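Local coordinates for putative branched chain amino acid ABC transporter, periplasmic amino acid-binding protein (Brucella ovis, PDB 4XFK), which serves as a component of an amino-acid transport system and probably captures branched-chain and related amino acids in the periplasm for uptake, at residues 127-135 with 322-330; 299-307 with 336-344. The protein carries 1 engineered substitution. One frame throughout, in Å; residues are numbered along the deposited sequence.

Overall arrangement
Contacts 1 and 2 adjoin each other, their centres 13 Å apart, in the periplasmic binding protein fold. Contact 1 lays helix 322-331 against strand 131-133, an outermost strand of the five-stranded parallel sheet; contact 2 sets helix 296-312 against strand 339-343, which belongs to the mixed sheet. The segments alternate along the chain (127-135, 299-307, 322-330, 336-344), and the two helices are consecutive. F134 joins the contacts: its carbonyl oxygen probably takes a hydrogen bond from Y341, and its ring packs on G302 and M343. Helices that follow each other in the chain are thereby fastened to strands of two different sheets, and the contacts touch again where I329 O packs on M343 CB.

Contact 1 of 2, residues 127-135 with 322-330; sequences CHFYHFRFS and TTDIALAIE
Y130 and A326 mark the nearest approach of the backbones, CA to CA 6.9 Å, where strand 131-133 and helix 322-330 run in the same general direction with their axes inclined by 28°. A helix thus lies along the last strand of the parallel sheet, whose R133 also makes backbone bonds with H348 and A350, in the layered alpha/beta packing of a periplasmic binding protein. A type I turn from H128 to H131 delivers F129 and Y130 to the helix, and F132 and F134 follow. The Y130 ring comes edge-on: its OH shares a 2.6 Å hydrogen bond with T323 OG1, which lies in the ring plane. One face of that ring carries F129 CD2 over its centre. With CG anti to the backbone N (chi1 -178°), F129 extends to the helix and sets CE2 3.5 Å from A326 CB, while CZ meets L327 CD2 at the ring edge. The carboxylate of E330 stands nearly perpendicular to the same ring, OE2 being 3.5 Å from F129 CE1. F132 has its CB directed toward the helix. I329 CD1 sits over the centre of its face, a CH-pi contact 4.1 Å from the centroid; I329 CG2 touches F132 CD2 at 3.6 Å, and F132 CZ reaches A326 O at 3.4 Å. F134 CZ adds a looser touch on I329 CG2. Apolar packing between the aromatic residues and the alanine and isoleucine side chains therefore carries most of the interface, with one hydroxyl pair at its start. At the other end, E330 OE2 makes a salt bridge with R397, which probably balances its charge. H348 bridges E330 OE2 of the helix, through NE2, and H131 O of the strand, through ND1; with both ring nitrogens so engaged and a carboxylate beside it, H348 may well be protonated.

Contact 2 of 2, residues 299-307 with 336-344; sequences AVFGLQLFG and TPMGDYSMR
The F301 ring has T336 over one face, CB 4.3 Å from its centroid in a CH-pi contact, while P337 CD lies obliquely 3.6 Å from CE1 and M338 CG 3.8 Å from CE2. The Y341 ring has F301 O over the centre of one face; Y341 was modelled in two conformers, and in one of them L305 CD2 lies at the ring edge, 3.4 Å from CE1. Helix 296-312 is thus packed across a beta hairpin, strands 333-336 and 339-343 joined by the type I turn T336-G339, with its axis at 66° to the second strand. The F301 ring also meets that of F280 on helix 274-288. L305 places CG anti to its own N (chi1 -175°), which carries CD2 past Y341 to M343 CB. Y341 OH lies against G302 CA, a residue with no side chain, and probably bonds F134 O. Q304 OE1 rests 3.6 Å from P337 CD. At the hairpin tip M338 N donates to T336 OG1 at 3.1 Å, an ST turn. That hydroxyl in turn donates to G339 O (2.9 Å), a carbonyl oxygen that T336 N reaches from the opposite face of its plane.

Contact 1 of 2, residues 127-135 with 322-330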
loop_
_atom_site.group_PDB
_atom_site.type_symbol
_atom_site.label_atom_id
_atom_site.label_comp_id
_atom_site.label_asym_id
_atom_site.label_seq_id
_atom_site.Cartn_x
_atom_site.Cartn_y
_atom_site.Cartn_z
ATOM N N CYS A 127 -10.575 -10.757 7.961
ATOM C CA CYS A 127 -9.869 -11.741 7.144
ATOM C C CYS A 127 -10.829 -12.788 6.587
ATOM O O CYS A 127 -11.675 -13.295 7.331
ATOM C CB CYS A 127 -8.805 -12.420 8.017
ATOM S SG CYS A 127 -7.989 -13.845 7.307
ATOM N N HIS A 128 -10.708 -13.118 5.305
ATOM C CA HIS A 128 -11.430 -14.254 4.740
ATOM C C HIS A 128 -10.657 -14.797 3.550
ATOM O O HIS A 128 -9.711 -14.164 3.057
ATOM C CB HIS A 128 -12.880 -13.914 4.374
ATOM C CG HIS A 128 -13.015 -12.856 3.322
ATOM N ND1 HIS A 128 -13.210 -13.145 1.985
ATOM C CD2 HIS A 128 -12.986 -11.507 3.417
ATOM C CE1 HIS A 128 -13.298 -12.013 1.307
ATOM N NE2 HIS A 128 -13.166 -11.004 2.152
ATOM N N PHE A 129 -11.052 -15.981 3.105
ATOM C CA PHE A 129 -10.254 -16.740 2.155
ATOM C C PHE A 129 -10.113 -16.049 0.799
ATOM O O PHE A 129 -9.105 -16.207 0.125
ATOM C CB PHE A 129 -10.837 -18.143 1.987
ATOM C CG PHE A 129 -10.050 -19.019 1.055
ATOM C CD1 PHE A 129 -8.882 -19.637 1.473
ATOM C CD2 PHE A 129 -10.488 -19.234 -0.238
ATOM C CE1 PHE A 129 -8.159 -20.451 0.606
ATOM C CE2 PHE A 129 -9.781 -20.048 -1.106
ATOM C CZ PHE A 129 -8.609 -20.653 -0.688
ATOM N N TYR A 130 -11.117 -15.276 0.400
ATOM C CA TYR A 130 -11.115 -14.693 -0.943
ATOM C C TYR A 130 -10.602 -13.254 -0.988
ATOM O O TYR A 130 -10.687 -12.596 -2.020
ATOM C CB TYR A 130 -12.489 -14.856 -1.614
ATOM C CG TYR A 130 -12.806 -16.307 -1.920
ATOM C CD1 TYR A 130 -12.325 -16.913 -3.078
ATOM C CD2 TYR A 130 -13.538 -17.087 -1.030
ATOM C CE1 TYR A 130 -12.594 -18.254 -3.354
ATOM C CE2 TYR A 130 -13.806 -18.423 -1.294
ATOM C CZ TYR A 130 -13.331 -19.000 -2.452
ATOM O OH TYR A 130 -13.603 -20.330 -2.709
ATOM N N HIS A 131 -10.067 -12.782 0.135
ATOM C CA HIS A 131 -9.291 -11.550 0.174
ATOM C C HIS A 131 -7.806 -11.889 0.302
ATOM O O HIS A 131 -7.417 -12.775 1.084
ATOM C CB HIS A 131 -9.724 -10.659 1.349
ATOM C CG HIS A 131 -8.719 -9.597 1.718
ATOM N ND1 HIS A 131 -7.756 -9.797 2.682
ATOM C CD2 HIS A 131 -8.527 -8.335 1.259
ATOM C CE1 HIS A 131 -7.004 -8.714 2.793
ATOM N NE2 HIS A 131 -7.454 -7.808 1.942
ATOM N N PHE A 132 -6.985 -11.169 -0.462
ATOM C CA PHE A 132 -5.536 -11.256 -0.346
ATOM C C PHE A 132 -4.979 -9.850 -0.304
ATOM O O PHE A 132 -5.335 -9.024 -1.158
ATOM C CB PHE A 132 -4.935 -11.973 -1.558
ATOM C CG PHE A 132 -5.217 -13.444 -1.604
ATOM C CD1 PHE A 132 -6.414 -13.919 -2.109
ATOM C CD2 PHE A 132 -4.276 -14.355 -1.138
ATOM C CE1 PHE A 132 -6.667 -15.279 -2.158
ATOM C CE2 PHE A 132 -4.518 -15.711 -1.197
ATOM C CZ PHE A 132 -5.716 -16.179 -1.704
ATOM N N ARG A 133 -4.095 -9.583 0.653
ATOM C CA ARG A 133 -3.423 -8.285 0.724
ATOM C C ARG A 133 -1.972 -8.397 0.270
ATOM O O ARG A 133 -1.200 -9.211 0.795
ATOM C CB ARG A 133 -3.490 -7.672 2.129
ATOM C CG ARG A 133 -2.554 -6.477 2.267
ATOM C CD ARG A 133 -3.005 -5.435 3.267
ATOM N NE ARG A 133 -3.124 -5.949 4.625
ATOM C CZ ARG A 133 -3.845 -5.339 5.552
ATOM N NH1 ARG A 133 -3.926 -5.840 6.779
ATOM N NH2 ARG A 133 -4.498 -4.230 5.232
ATOM N N PHE A 134 -1.612 -7.573 -0.709
ATOM C CA PHE A 134 -0.283 -7.619 -1.325
ATOM C C PHE A 134 0.645 -6.496 -0.878
ATOM O O PHE A 134 1.831 -6.467 -1.232
ATOM C CB PHE A 134 -0.420 -7.639 -2.851
ATOM C CG PHE A 134 -1.110 -8.871 -3.357
ATOM C CD1 PHE A 134 -0.390 -10.020 -3.646
ATOM C CD2 PHE A 134 -2.487 -8.892 -3.502
ATOM C CE1 PHE A 134 -1.030 -11.156 -4.121
ATOM C CE2 PHE A 134 -3.137 -10.027 -3.954
ATOM C CZ PHE A 134 -2.403 -11.160 -4.266
ATOM N N SER A 135 0.101 -5.595 -0.071
ATOM C CA SER A 135 0.806 -4.402 0.366
ATOM C C SER A 135 1.199 -4.512 1.839
ATOM O O SER A 135 0.827 -5.471 2.525
ATOM C CB SER A 135 -0.124 -3.202 0.192
ATOM O OG SER A 135 -1.225 -3.320 1.075
ATOM N N THR A 322 -11.944 -19.672 -9.289
ATOM C CA THR A 322 -11.283 -18.728 -8.402
ATOM C C THR A 322 -10.734 -19.386 -7.137
ATOM O O THR A 322 -9.819 -18.858 -6.529
ATOM C CB THR A 322 -12.206 -17.574 -8.022
ATOM O OG1 THR A 322 -13.439 -18.114 -7.543
ATOM C CG2 THR A 322 -12.487 -16.683 -9.228
ATOM N N THR A 323 -11.286 -20.526 -6.732
ATOM C CA THR A 323 -10.728 -21.236 -5.588
ATOM C C THR A 323 -9.358 -21.791 -5.947
ATOM O O THR A 323 -8.419 -21.691 -5.161
ATOM C CB THR A 323 -11.656 -22.355 -5.092
ATOM O OG1 THR A 323 -12.927 -21.778 -4.788
ATOM C CG2 THR A 323 -11.081 -23.013 -3.837
ATOM N N ASP A 324 -9.232 -22.346 -7.149
ATOM C CA ASP A 324 -7.939 -22.825 -7.621
ATOM C C ASP A 324 -6.944 -21.677 -7.738
ATOM O O ASP A 324 -5.775 -21.833 -7.393
ATOM C CB ASP A 324 -8.071 -23.571 -8.955
ATOM C CG ASP A 324 -8.823 -24.880 -8.822
ATOM O OD1 ASP A 324 -8.866 -25.435 -7.701
ATOM O OD2 ASP A 324 -9.366 -25.354 -9.841
ATOM N N ILE A 325 -7.399 -20.516 -8.203
ATOM C CA ILE A 325 -6.515 -19.356 -8.275
ATOM C C ILE A 325 -6.068 -18.946 -6.866
ATOM O O ILE A 325 -4.884 -18.711 -6.631
ATOM C CB ILE A 325 -7.174 -18.168 -9.015
ATOM C CG1 ILE A 325 -7.372 -18.519 -10.497
ATOM C CG2 ILE A 325 -6.331 -16.899 -8.868
ATOM C CD1 ILE A 325 -8.233 -17.525 -11.263
ATOM N N ALA A 326 -7.007 -18.915 -5.928
ATOM C CA ALA A 326 -6.692 -18.551 -4.549
ATOM C C ALA A 326 -5.641 -19.478 -3.938
ATOM O O ALA A 326 -4.680 -19.024 -3.313
ATOM C CB ALA A 326 -7.955 -18.556 -3.701
ATOM N N LEU A 327 -5.818 -20.783 -4.123
ATOM C CA LEU A 327 -4.847 -21.745 -3.613
ATOM C C LEU A 327 -3.493 -21.541 -4.285
ATOM O O LEU A 327 -2.454 -21.634 -3.639
ATOM C CB LEU A 327 -5.344 -23.179 -3.811
ATOM C CG LEU A 327 -6.597 -23.532 -3.010
ATOM C CD1 LEU A 327 -7.180 -24.858 -3.500
ATOM C CD2 LEU A 327 -6.295 -23.602 -1.521
ATOM N N ALA A 328 -3.500 -21.254 -5.581
ATOM C CA ALA A 328 -2.242 -21.008 -6.275
ATOM C C ALA A 328 -1.538 -19.757 -5.725
ATOM O O ALA A 328 -0.312 -19.732 -5.631
ATOM C CB ALA A 328 -2.461 -20.892 -7.780
ATOM N N ILE A 329 -2.294 -18.730 -5.335
ATOM C CA ILE A 329 -1.670 -17.548 -4.743
ATOM C C ILE A 329 -1.010 -17.926 -3.417
ATOM O O ILE A 329 0.125 -17.547 -3.156
ATOM C CB ILE A 329 -2.668 -16.393 -4.518
ATOM C CG1 ILE A 329 -3.267 -15.916 -5.843
ATOM C CG2 ILE A 329 -1.963 -15.221 -3.821
ATOM C CD1 ILE A 329 -4.466 -14.992 -5.658
ATOM N N GLU A 330 -1.719 -18.692 -2.592
ATOM C CA GLU A 330 -1.152 -19.166 -1.329
ATOM C C GLU A 330 0.165 -19.902 -1.530
ATOM O O GLU A 330 1.079 -19.788 -0.705
ATOM C CB GLU A 330 -2.126 -20.098 -0.611
ATOM C CG GLU A 330 -3.364 -19.419 -0.065
ATOM C CD GLU A 330 -4.207 -20.352 0.782
ATOM O OE1 GLU A 330 -4.168 -21.579 0.552
ATOM O OE2 GLU A 330 -4.895 -19.867 1.698
#

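Contact 2 of 2, residues 299-307 with 336-344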
loop_
_atom_site.group_PDB
_atom_site.type_symbol
_atom_site.label_atom_id
_atom_site.label_comp_id
_atom_site.label_asym_id
_atom_site.label_seq_id
_atom_site.Cartn_x
_atom_site.Cartn_y
_atom_site.Cartn_z
ATOM N N ALA A 299 1.518 -2.656 -5.731
ATOM C CA ALA A 299 0.548 -3.068 -6.737
ATOM C C ALA A 299 1.218 -3.903 -7.820
ATOM O O ALA A 299 0.709 -4.966 -8.201
ATOM C CB ALA A 299 -0.161 -1.869 -7.326
ATOM N N VAL A 300 2.378 -3.462 -8.293
ATOM C CA VAL A 300 3.106 -4.222 -9.304
ATOM C C VAL A 300 3.586 -5.571 -8.760
ATOM O O VAL A 300 3.372 -6.620 -9.382
ATOM C CB VAL A 300 4.315 -3.434 -9.856
ATOM C CG1 VAL A 300 5.170 -4.334 -10.747
ATOM C CG2 VAL A 300 3.854 -2.175 -10.590
ATOM N N PHE A 301 4.225 -5.556 -7.596
ATOM C CA PHE A 301 4.809 -6.783 -7.062
ATOM C C PHE A 301 3.705 -7.783 -6.693
ATOM O O PHE A 301 3.842 -8.993 -6.898
ATOM C CB PHE A 301 5.716 -6.502 -5.854
ATOM C CG PHE A 301 6.877 -5.565 -6.134
ATOM C CD1 PHE A 301 7.305 -5.302 -7.426
ATOM C CD2 PHE A 301 7.531 -4.931 -5.083
ATOM C CE1 PHE A 301 8.364 -4.427 -7.665
ATOM C CE2 PHE A 301 8.599 -4.066 -5.316
ATOM C CZ PHE A 301 9.005 -3.808 -6.605
ATOM N N GLY A 302 2.599 -7.272 -6.170
ATOM C CA GLY A 302 1.468 -8.120 -5.867
ATOM C C GLY A 302 0.928 -8.779 -7.114
ATOM O O GLY A 302 0.617 -9.972 -7.111
ATOM N N LEU A 303 0.819 -8.007 -8.189
ATOM C CA LEU A 303 0.328 -8.571 -9.441
ATOM C C LEU A 303 1.351 -9.496 -10.092
ATOM O O LEU A 303 0.974 -10.390 -10.840
ATOM C CB LEU A 303 -0.149 -7.481 -10.395
ATOM C CG LEU A 303 -1.427 -6.764 -9.957
ATOM C CD1 LEU A 303 -1.708 -5.554 -10.850
ATOM C CD2 LEU A 303 -2.613 -7.716 -9.975
ATOM N N GLN A 304 2.636 -9.320 -9.781
ATOM C CA GLN A 304 3.640 -10.305 -10.184
ATOM C C GLN A 304 3.431 -11.633 -9.460
ATOM O O GLN A 304 3.530 -12.695 -10.074
ATOM C CB GLN A 304 5.065 -9.784 -9.974
ATOM C CG GLN A 304 5.416 -8.659 -10.926
ATOM C CD GLN A 304 6.861 -8.208 -10.830
ATOM O OE1 GLN A 304 7.622 -8.698 -9.999
ATOM N NE2 GLN A 304 7.245 -7.262 -11.686
ATOM N N LEU A 305 3.126 -11.588 -8.168
ATOM C CA LEU A 305 2.824 -12.820 -7.453
ATOM C C LEU A 305 1.551 -13.455 -8.001
ATOM O O LEU A 305 1.495 -14.665 -8.197
ATOM C CB LEU A 305 2.695 -12.573 -5.946
ATOM C CG LEU A 305 2.489 -13.852 -5.132
ATOM C CD1 LEU A 305 3.700 -14.765 -5.240
ATOM C CD2 LEU A 305 2.201 -13.534 -3.678
ATOM N N PHE A 306 0.533 -12.636 -8.248
ATOM C CA PHE A 306 -0.702 -13.099 -8.863
ATOM C C PHE A 306 -0.433 -13.766 -10.211
ATOM O O PHE A 306 -0.963 -14.840 -10.496
ATOM C CB PHE A 306 -1.670 -11.922 -9.012
ATOM C CG PHE A 306 -2.934 -12.260 -9.745
ATOM C CD1 PHE A 306 -3.859 -13.153 -9.212
ATOM C CD2 PHE A 306 -3.199 -11.689 -10.979
ATOM C CE1 PHE A 306 -5.019 -13.462 -9.901
ATOM C CE2 PHE A 306 -4.360 -11.989 -11.658
ATOM C CZ PHE A 306 -5.265 -12.875 -11.119
ATOM N N GLY A 307 0.408 -13.151 -11.036
ATOM C CA GLY A 307 0.747 -13.727 -12.324
ATOM C C GLY A 307 1.443 -15.068 -12.192
ATOM O O GLY A 307 1.231 -15.984 -12.993
ATOM N N THR A 336 10.782 -10.673 -7.252
ATOM C CA THR A 336 10.459 -9.355 -7.774
ATOM C C THR A 336 11.740 -8.538 -7.878
ATOM O O THR A 336 12.802 -8.995 -7.466
ATOM C CB THR A 336 9.493 -8.622 -6.833
ATOM O OG1 THR A 336 10.202 -8.187 -5.661
ATOM C CG2 THR A 336 8.314 -9.510 -6.477
ATOM N N PRO A 337 11.650 -7.309 -8.404
ATOM C CA PRO A 337 12.850 -6.465 -8.441
ATOM C C PRO A 337 13.421 -6.134 -7.066
ATOM O O PRO A 337 14.546 -5.634 -7.001
ATOM C CB PRO A 337 12.352 -5.201 -9.137
ATOM C CG PRO A 337 11.259 -5.694 -10.039
ATOM C CD PRO A 337 10.577 -6.777 -9.269
ATOM N N MET A 338 12.674 -6.425 -6.001
ATOM C CA MET A 338 13.138 -6.172 -4.637
ATOM C C MET A 338 13.499 -7.435 -3.879
ATOM O O MET A 338 13.954 -7.364 -2.738
ATOM C CB MET A 338 12.070 -5.431 -3.836
ATOM C CG MET A 338 12.132 -3.935 -3.982
ATOM S SD MET A 338 13.703 -3.235 -3.419
ATOM C CE MET A 338 13.913 -3.994 -1.824
ATOM N N GLY A 339 13.262 -8.589 -4.485
ATOM C CA GLY A 339 13.543 -9.851 -3.829
ATOM C C GLY A 339 12.314 -10.726 -3.732
ATOM O O GLY A 339 11.355 -10.574 -4.496
ATOM N N ASP A 340 12.327 -11.631 -2.765
ATOM C CA ASP A 340 11.278 -12.630 -2.674
ATOM C C ASP A 340 9.955 -12.073 -2.193
ATOM O O ASP A 340 9.895 -11.244 -1.286
ATOM C CB ASP A 340 11.715 -13.790 -1.782
ATOM C CG ASP A 340 12.789 -14.638 -2.428
ATOM O OD1 ASP A 340 12.778 -14.767 -3.674
ATOM O OD2 ASP A 340 13.643 -15.168 -1.690
ATOM N N TYR A 341 8.898 -12.547 -2.836
ATOM C CA TYR A 341 7.562 -12.188 -2.480
ATOM C C TYR A 341 6.736 -13.480 -2.383
ATOM O O TYR A 341 6.793 -14.323 -3.286
ATOM C CB TYR A 341 7.079 -11.280 -3.588
ATOM C CG TYR A 341 5.856 -10.516 -3.282
ATOM C CD1 TYR A 341 4.626 -11.128 -3.357
ATOM C CD2 TYR A 341 5.913 -9.172 -2.951
ATOM C CE1 TYR A 341 3.487 -10.450 -3.096
ATOM C CE2 TYR A 341 4.766 -8.474 -2.675
ATOM C CZ TYR A 341 3.556 -9.127 -2.758
ATOM O OH TYR A 341 2.385 -8.489 -2.504
ATOM N N SER A 342 6.000 -13.648 -1.288
ATOM C CA SER A 342 5.155 -14.828 -1.118
ATOM C C SER A 342 3.911 -14.445 -0.331
ATOM O O SER A 342 3.732 -13.282 0.015
ATOM C CB SER A 342 5.919 -15.961 -0.430
ATOM O OG SER A 342 6.333 -15.594 0.879
ATOM N N MET A 343 3.060 -15.423 -0.046
ATOM C CA MET A 343 1.782 -15.166 0.609
ATOM C C MET A 343 1.617 -16.038 1.841
ATOM O O MET A 343 1.782 -17.257 1.763
ATOM C CB MET A 343 0.635 -15.455 -0.366
ATOM C CG MET A 343 -0.749 -15.192 0.208
ATOM S SD MET A 343 -1.014 -13.481 0.725
ATOM C CE MET A 343 -0.820 -12.610 -0.832
ATOM N N ARG A 344 1.282 -15.432 2.977
ATOM C CA ARG A 344 1.018 -16.210 4.180
ATOM C C ARG A 344 -0.404 -16.759 4.132
ATOM O O ARG A 344 -1.365 -16.019 3.927
ATOM C CB ARG A 344 1.230 -15.363 5.422
ATOM C CG ARG A 344 1.025 -16.150 6.698
ATOM C CD ARG A 344 1.663 -15.433 7.873
ATOM N NE ARG A 344 1.035 -14.132 8.116
ATOM C CZ ARG A 344 1.541 -13.206 8.921
ATOM N NH1 ARG A 344 2.696 -13.422 9.537
ATOM N NH2 ARG A 344 0.905 -12.057 9.096
#